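Local coordinates for spindle assembly abnormal protein 6 homolog (Drosophila melanogaster, PDB 5AL7) that scaffolds the centriole as the central component that ensures its nine-fold symmetry, its globular N-terminal heads linking coiled-coil homodimers into the inner cartwheel ring, at residues M17-E31 and C48-Q62. The protein carries 1 engineered substitution. Sequence-based numbering, arbitrary orientation.
Sequences MDYGKSVVNILPSVE and CLLYAERVDFKELLQ
Strands 23-25 and 28-31 both run antiparallel to strand 48-55, the latter at 163°, as two stretches of one hairpin partner with a corner at I26 and L27 between them. V24 and R54 form a hydrogen-bonded pair, V24 N reaching R54 O at 2.9 Å, and V30 and L50 form another, L50 N lying 2.9 Å from V30 O. At the corner I26 N still donates to A52 O; I26 CG1, set between backbone N and carbonyl carbon (chi1 60°), lies 3.4 Å from A52 CB, and CD1 beyond it reaches L61 CD1. Ahead of the strand, S22 OG donates to D56 OD1 (2.7 Å) from above the carboxylate plane, while D56 N binds S22 O. The Y19 ring crosses V55 and L60, touching V55 CG2 through CD2; F57 turns its edge to the Y19 face, planes at 79°, and K58 NZ donates to Y19 OH at 2.9 Å. With an alanine in place of Y19, K58 NZ would probably lose this acceptor and the F57 edge its aromatic face. M17, bent at chi2 and chi3, puts CE 3.5 Å from V55 CG2. In this SAS-6 head domain, E53 is salt-bridged to R64 on strand 60-67, M17 N is hydrogen-bonded to Y167 OH of helix 161-187, and helix 97-113 packs on I26, V30 and L50.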
loop_
_atom_site.group_PDB
_atom_site.type_symbol
_atom_site.label_atom_id
_atom_site.label_comp_id
_atom_site.label_asym_id
_atom_site.label_seq_id
_atom_site.Cartn_x
_atom_site.Cartn_y
_atom_site.Cartn_z
ATOM N N MET A 17 -16.444 -2.216 5.945
ATOM C CA MET A 17 -17.024 -3.112 4.956
ATOM C C MET A 17 -16.158 -4.366 4.814
ATOM O O MET A 17 -15.576 -4.615 3.762
ATOM C CB MET A 17 -17.196 -2.392 3.619
ATOM C CG MET A 17 -18.143 -1.195 3.704
ATOM S SD MET A 17 -19.867 -1.610 4.080
ATOM C CE MET A 17 -20.403 -2.216 2.480
ATOM N N ASP A 18 -16.038 -5.116 5.909
ATOM C CA ASP A 18 -15.256 -6.346 5.946
ATOM C C ASP A 18 -16.165 -7.565 5.780
ATOM O O ASP A 18 -16.339 -8.355 6.714
ATOM C CB ASP A 18 -14.473 -6.436 7.259
ATOM C CG ASP A 18 -13.289 -7.399 7.177
ATOM O OD1 ASP A 18 -13.114 -8.036 6.109
ATOM O OD2 ASP A 18 -12.539 -7.516 8.183
ATOM N N TYR A 19 -16.775 -7.693 4.604
ATOM C CA TYR A 19 -17.723 -8.774 4.364
ATOM C C TYR A 19 -17.278 -9.665 3.213
ATOM O O TYR A 19 -18.092 -10.392 2.628
ATOM C CB TYR A 19 -19.124 -8.221 4.087
ATOM C CG TYR A 19 -19.683 -7.436 5.243
ATOM C CD1 TYR A 19 -20.173 -8.079 6.370
ATOM C CD2 TYR A 19 -19.717 -6.041 5.207
ATOM C CE1 TYR A 19 -20.682 -7.360 7.440
ATOM C CE2 TYR A 19 -20.223 -5.313 6.269
ATOM C CZ TYR A 19 -20.706 -5.980 7.382
ATOM O OH TYR A 19 -21.209 -5.265 8.442
ATOM N N GLY A 20 -15.996 -9.592 2.876
ATOM C CA GLY A 20 -15.431 -10.490 1.890
ATOM C C GLY A 20 -16.134 -10.428 0.557
ATOM O O GLY A 20 -16.400 -9.351 0.026
ATOM N N LYS A 21 -16.443 -11.600 0.021
ATOM C CA LYS A 21 -17.018 -11.716 -1.303
ATOM C C LYS A 21 -18.408 -11.076 -1.404
ATOM O O LYS A 21 -18.920 -10.881 -2.506
ATOM C CB LYS A 21 -17.089 -13.183 -1.708
ATOM C CG LYS A 21 -15.759 -13.846 -2.019
ATOM C CD LYS A 21 -16.005 -15.346 -2.255
ATOM C CE LYS A 21 -14.728 -16.140 -2.487
ATOM N NZ LYS A 21 -14.130 -15.868 -3.826
ATOM N N SER A 22 -19.021 -10.762 -0.264
ATOM C CA SER A 22 -20.329 -10.093 -0.251
ATOM C C SER A 22 -20.243 -8.593 -0.536
ATOM O O SER A 22 -21.263 -7.933 -0.716
ATOM C CB SER A 22 -21.038 -10.313 1.082
ATOM O OG SER A 22 -21.643 -11.590 1.124
ATOM N N VAL A 23 -19.029 -8.054 -0.543
ATOM C CA VAL A 23 -18.819 -6.658 -0.886
ATOM C C VAL A 23 -18.915 -6.444 -2.397
ATOM O O VAL A 23 -18.163 -7.036 -3.179
ATOM C CB VAL A 23 -17.461 -6.143 -0.393
ATOM C CG1 VAL A 23 -17.275 -4.680 -0.789
ATOM C CG2 VAL A 23 -17.340 -6.329 1.113
ATOM N N VAL A 24 -19.866 -5.607 -2.795
ATOM C CA VAL A 24 -20.128 -5.325 -4.197
ATOM C C VAL A 24 -19.784 -3.865 -4.515
ATOM O O VAL A 24 -20.274 -2.950 -3.853
ATOM C CB VAL A 24 -21.615 -5.584 -4.551
ATOM C CG1 VAL A 24 -21.831 -5.454 -6.041
ATOM C CG2 VAL A 24 -22.037 -6.951 -4.098
ATOM N N ASN A 25 -18.940 -3.643 -5.516
ATOM C CA ASN A 25 -18.622 -2.285 -5.953
ATOM C C ASN A 25 -19.754 -1.714 -6.789
ATOM O O ASN A 25 -19.902 -2.078 -7.958
ATOM C CB ASN A 25 -17.319 -2.258 -6.745
ATOM C CG ASN A 25 -16.144 -1.836 -5.904
ATOM O OD1 ASN A 25 -15.939 -0.650 -5.657
ATOM N ND2 ASN A 25 -15.378 -2.806 -5.436
ATOM N N ILE A 26 -20.561 -0.829 -6.201
ATOM C CA ILE A 26 -21.732 -0.318 -6.910
ATOM C C ILE A 26 -21.321 0.642 -8.024
ATOM O O ILE A 26 -22.102 0.923 -8.943
ATOM C CB ILE A 26 -22.735 0.370 -5.949
ATOM C CG1 ILE A 26 -22.120 1.552 -5.230
ATOM C CG2 ILE A 26 -23.247 -0.601 -4.918
ATOM C CD1 ILE A 26 -23.150 2.568 -4.756
ATOM N N LEU A 27 -20.082 1.125 -7.935
ATOM C CA LEU A 27 -19.500 2.031 -8.920
ATOM C C LEU A 27 -17.992 1.906 -8.856
ATOM O O LEU A 27 -17.430 1.824 -7.763
ATOM C CB LEU A 27 -19.927 3.477 -8.647
ATOM C CG LEU A 27 -19.497 4.553 -9.640
ATOM C CD1 LEU A 27 -20.354 4.469 -10.889
ATOM C CD2 LEU A 27 -19.579 5.935 -9.012
ATOM N N PRO A 28 -17.324 1.858 -10.015
ATOM C CA PRO A 28 -15.862 1.780 -9.969
ATOM C C PRO A 28 -15.245 3.016 -9.318
ATOM O O PRO A 28 -15.713 4.136 -9.549
ATOM C CB PRO A 28 -15.464 1.682 -11.450
ATOM C CG PRO A 28 -16.604 2.250 -12.189
ATOM C CD PRO A 28 -17.827 1.871 -11.397
ATOM N N SER A 29 -14.221 2.787 -8.497
ATOM C CA SER A 29 -13.513 3.845 -7.778
ATOM C C SER A 29 -13.022 4.919 -8.741
ATOM O O SER A 29 -12.388 4.607 -9.754
ATOM C CB SER A 29 -12.327 3.273 -7.003
ATOM O OG SER A 29 -12.743 2.239 -6.135
ATOM N N VAL A 30 -13.358 6.176 -8.463
ATOM C CA VAL A 30 -12.967 7.242 -9.394
ATOM C C VAL A 30 -12.437 8.466 -8.699
ATOM O O VAL A 30 -12.650 8.648 -7.508
ATOM C CB VAL A 30 -14.135 7.698 -10.303
ATOM C CG1 VAL A 30 -14.327 6.747 -11.470
ATOM C CG2 VAL A 30 -15.410 7.867 -9.498
ATOM N N GLU A 31 -11.702 9.279 -9.449
ATOM C CA GLU A 31 -11.260 10.580 -8.970
ATOM C C GLU A 31 -12.333 11.645 -9.225
ATOM O O GLU A 31 -12.870 11.749 -10.326
ATOM C CB GLU A 31 -9.956 10.975 -9.637
ATOM C CG GLU A 31 -9.258 12.137 -8.974
ATOM C CD GLU A 31 -7.943 12.480 -9.640
ATOM O OE1 GLU A 31 -7.174 11.545 -9.954
ATOM O OE2 GLU A 31 -7.685 13.683 -9.855
ATOM N N CYS A 48 -10.514 14.351 -4.760
ATOM C CA CYS A 48 -10.752 13.196 -3.907
ATOM C C CYS A 48 -10.881 11.916 -4.720
ATOM O O CYS A 48 -10.951 11.942 -5.944
ATOM C CB CYS A 48 -12.015 13.397 -3.072
ATOM S SG CYS A 48 -11.946 14.784 -1.907
ATOM N N LEU A 49 -10.932 10.799 -4.008
ATOM C CA LEU A 49 -11.152 9.477 -4.569
ATOM C C LEU A 49 -12.386 8.905 -3.925
ATOM O O LEU A 49 -12.454 8.801 -2.688
ATOM C CB LEU A 49 -9.965 8.551 -4.301
ATOM C CG LEU A 49 -8.656 8.826 -5.027
ATOM C CD1 LEU A 49 -7.557 8.107 -4.297
ATOM C CD2 LEU A 49 -8.749 8.355 -6.472
ATOM N N LEU A 50 -13.367 8.548 -4.749
ATOM C CA LEU A 50 -14.597 7.985 -4.229
ATOM C C LEU A 50 -14.692 6.486 -4.456
ATOM O O LEU A 50 -14.407 5.971 -5.553
ATOM C CB LEU A 50 -15.805 8.686 -4.832
ATOM C CG LEU A 50 -17.070 8.345 -4.046
ATOM C CD1 LEU A 50 -17.866 9.611 -3.847
ATOM C CD2 LEU A 50 -17.914 7.302 -4.759
ATOM N N TYR A 51 -15.088 5.818 -3.376
ATOM C CA TYR A 51 -15.300 4.381 -3.290
ATOM C C TYR A 51 -16.742 4.101 -2.904
ATOM O O TYR A 51 -17.154 4.430 -1.794
ATOM C CB TYR A 51 -14.397 3.751 -2.228
ATOM C CG TYR A 51 -12.929 4.001 -2.392
ATOM C CD1 TYR A 51 -12.324 5.122 -1.830
ATOM C CD2 TYR A 51 -12.136 3.109 -3.094
ATOM C CE1 TYR A 51 -10.960 5.341 -1.974
ATOM C CE2 TYR A 51 -10.778 3.320 -3.240
ATOM C CZ TYR A 51 -10.196 4.432 -2.682
ATOM O OH TYR A 51 -8.846 4.630 -2.839
ATOM N N ALA A 52 -17.506 3.459 -3.775
ATOM C CA ALA A 52 -18.905 3.199 -3.449
ATOM C C ALA A 52 -19.204 1.701 -3.418
ATOM O O ALA A 52 -19.118 1.026 -4.454
ATOM C CB ALA A 52 -19.820 3.918 -4.449
ATOM N N GLU A 53 -19.548 1.161 -2.249
ATOM C CA GLU A 53 -19.817 -0.285 -2.211
ATOM C C GLU A 53 -20.951 -0.684 -1.257
ATOM O O GLU A 53 -21.190 -0.021 -0.244
ATOM C CB GLU A 53 -18.530 -1.046 -1.856
ATOM C CG GLU A 53 -17.844 -0.618 -0.559
ATOM C CD GLU A 53 -16.377 -1.065 -0.464
ATOM O OE1 GLU A 53 -15.693 -1.148 -1.513
ATOM O OE2 GLU A 53 -15.909 -1.335 0.663
ATOM N N ARG A 54 -21.635 -1.777 -1.585
ATOM C CA ARG A 54 -22.733 -2.285 -0.751
ATOM C C ARG A 54 -22.561 -3.778 -0.384
ATOM O O ARG A 54 -21.703 -4.476 -0.919
ATOM C CB ARG A 54 -24.081 -2.087 -1.449
ATOM C CG ARG A 54 -24.364 -3.138 -2.504
ATOM C CD ARG A 54 -25.786 -3.090 -3.046
ATOM N NE ARG A 54 -26.025 -4.235 -3.926
ATOM C CZ ARG A 54 -25.926 -4.198 -5.254
ATOM N NH1 ARG A 54 -25.629 -3.060 -5.872
ATOM N NH2 ARG A 54 -26.146 -5.299 -5.965
ATOM N N VAL A 55 -23.392 -4.262 0.528
ATOM C CA VAL A 55 -23.376 -5.669 0.909
ATOM C C VAL A 55 -24.501 -6.411 0.176
ATOM O O VAL A 55 -25.612 -5.899 0.042
ATOM C CB VAL A 55 -23.536 -5.838 2.440
ATOM C CG1 VAL A 55 -23.277 -7.254 2.836
ATOM C CG2 VAL A 55 -22.567 -4.938 3.174
ATOM N N ASP A 56 -24.213 -7.606 -0.322
ATOM C CA ASP A 56 -25.185 -8.320 -1.148
ATOM C C ASP A 56 -26.342 -8.955 -0.350
ATOM O O ASP A 56 -27.482 -9.021 -0.830
ATOM C CB ASP A 56 -24.458 -9.383 -1.995
ATOM C CG ASP A 56 -24.078 -10.635 -1.208
ATOM O OD1 ASP A 56 -23.913 -10.565 0.025
ATOM O OD2 ASP A 56 -23.921 -11.698 -1.843
ATOM N N PHE A 57 -26.045 -9.424 0.855
ATOM C CA PHE A 57 -27.022 -10.151 1.658
ATOM C C PHE A 57 -27.844 -9.287 2.623
ATOM O O PHE A 57 -28.793 -9.774 3.233
ATOM C CB PHE A 57 -26.319 -11.276 2.424
ATOM C CG PHE A 57 -25.314 -10.811 3.440
ATOM C CD1 PHE A 57 -25.712 -10.472 4.715
ATOM C CD2 PHE A 57 -23.972 -10.753 3.127
ATOM C CE1 PHE A 57 -24.792 -10.070 5.652
ATOM C CE2 PHE A 57 -23.050 -10.355 4.066
ATOM C CZ PHE A 57 -23.461 -10.012 5.328
ATOM N N LYS A 58 -27.446 -8.037 2.809
ATOM C CA LYS A 58 -28.188 -7.124 3.672
ATOM C C LYS A 58 -28.170 -5.693 3.138
ATOM O O LYS A 58 -27.285 -5.315 2.380
ATOM C CB LYS A 58 -27.630 -7.170 5.094
ATOM C CG LYS A 58 -26.199 -6.679 5.238
ATOM C CD LYS A 58 -25.806 -6.669 6.707
ATOM C CE LYS A 58 -24.345 -6.297 6.918
ATOM N NZ LYS A 58 -23.984 -6.262 8.371
ATOM N N GLU A 59 -29.172 -4.910 3.504
ATOM C CA GLU A 59 -29.214 -3.508 3.096
ATOM C C GLU A 59 -28.164 -2.733 3.859
ATOM O O GLU A 59 -28.350 -2.387 5.034
ATOM C CB GLU A 59 -30.598 -2.905 3.327
ATOM C CG GLU A 59 -31.657 -3.569 2.486
ATOM C CD GLU A 59 -33.029 -3.069 2.801
ATOM O OE1 GLU A 59 -33.206 -2.483 3.893
ATOM O OE2 GLU A 59 -33.937 -3.311 1.984
ATOM N N LEU A 60 -27.031 -2.523 3.204
ATOM C CA LEU A 60 -25.952 -1.754 3.793
ATOM C C LEU A 60 -25.116 -1.087 2.715
ATOM O O LEU A 60 -24.514 -1.753 1.874
ATOM C CB LEU A 60 -25.079 -2.641 4.672
ATOM C CG LEU A 60 -23.963 -1.915 5.419
ATOM C CD1 LEU A 60 -24.520 -0.858 6.367
ATOM C CD2 LEU A 60 -23.145 -2.923 6.181
ATOM N N LEU A 61 -25.066 0.235 2.763
ATOM C CA LEU A 61 -24.315 0.999 1.779
ATOM C C LEU A 61 -23.220 1.827 2.430
ATOM O O LEU A 61 -23.445 2.488 3.449
ATOM C CB LEU A 61 -25.245 1.923 1.003
ATOM C CG LEU A 61 -24.563 2.962 0.113
ATOM C CD1 LEU A 61 -23.990 2.330 -1.149
ATOM C CD2 LEU A 61 -25.527 4.066 -0.215
ATOM N N GLN A 62 -22.030 1.797 1.846
ATOM C CA GLN A 62 -20.986 2.683 2.330
ATOM C C GLN A 62 -20.324 3.447 1.196
ATOM O O GLN A 62 -19.995 2.874 0.138
ATOM C CB GLN A 62 -19.926 1.924 3.120
ATOM C CG GLN A 62 -19.132 2.845 4.028
ATOM C CD GLN A 62 -17.904 2.193 4.586
ATOM O OE1 GLN A 62 -16.971 1.885 3.845
ATOM N NE2 GLN A 62 -17.875 1.994 5.895
#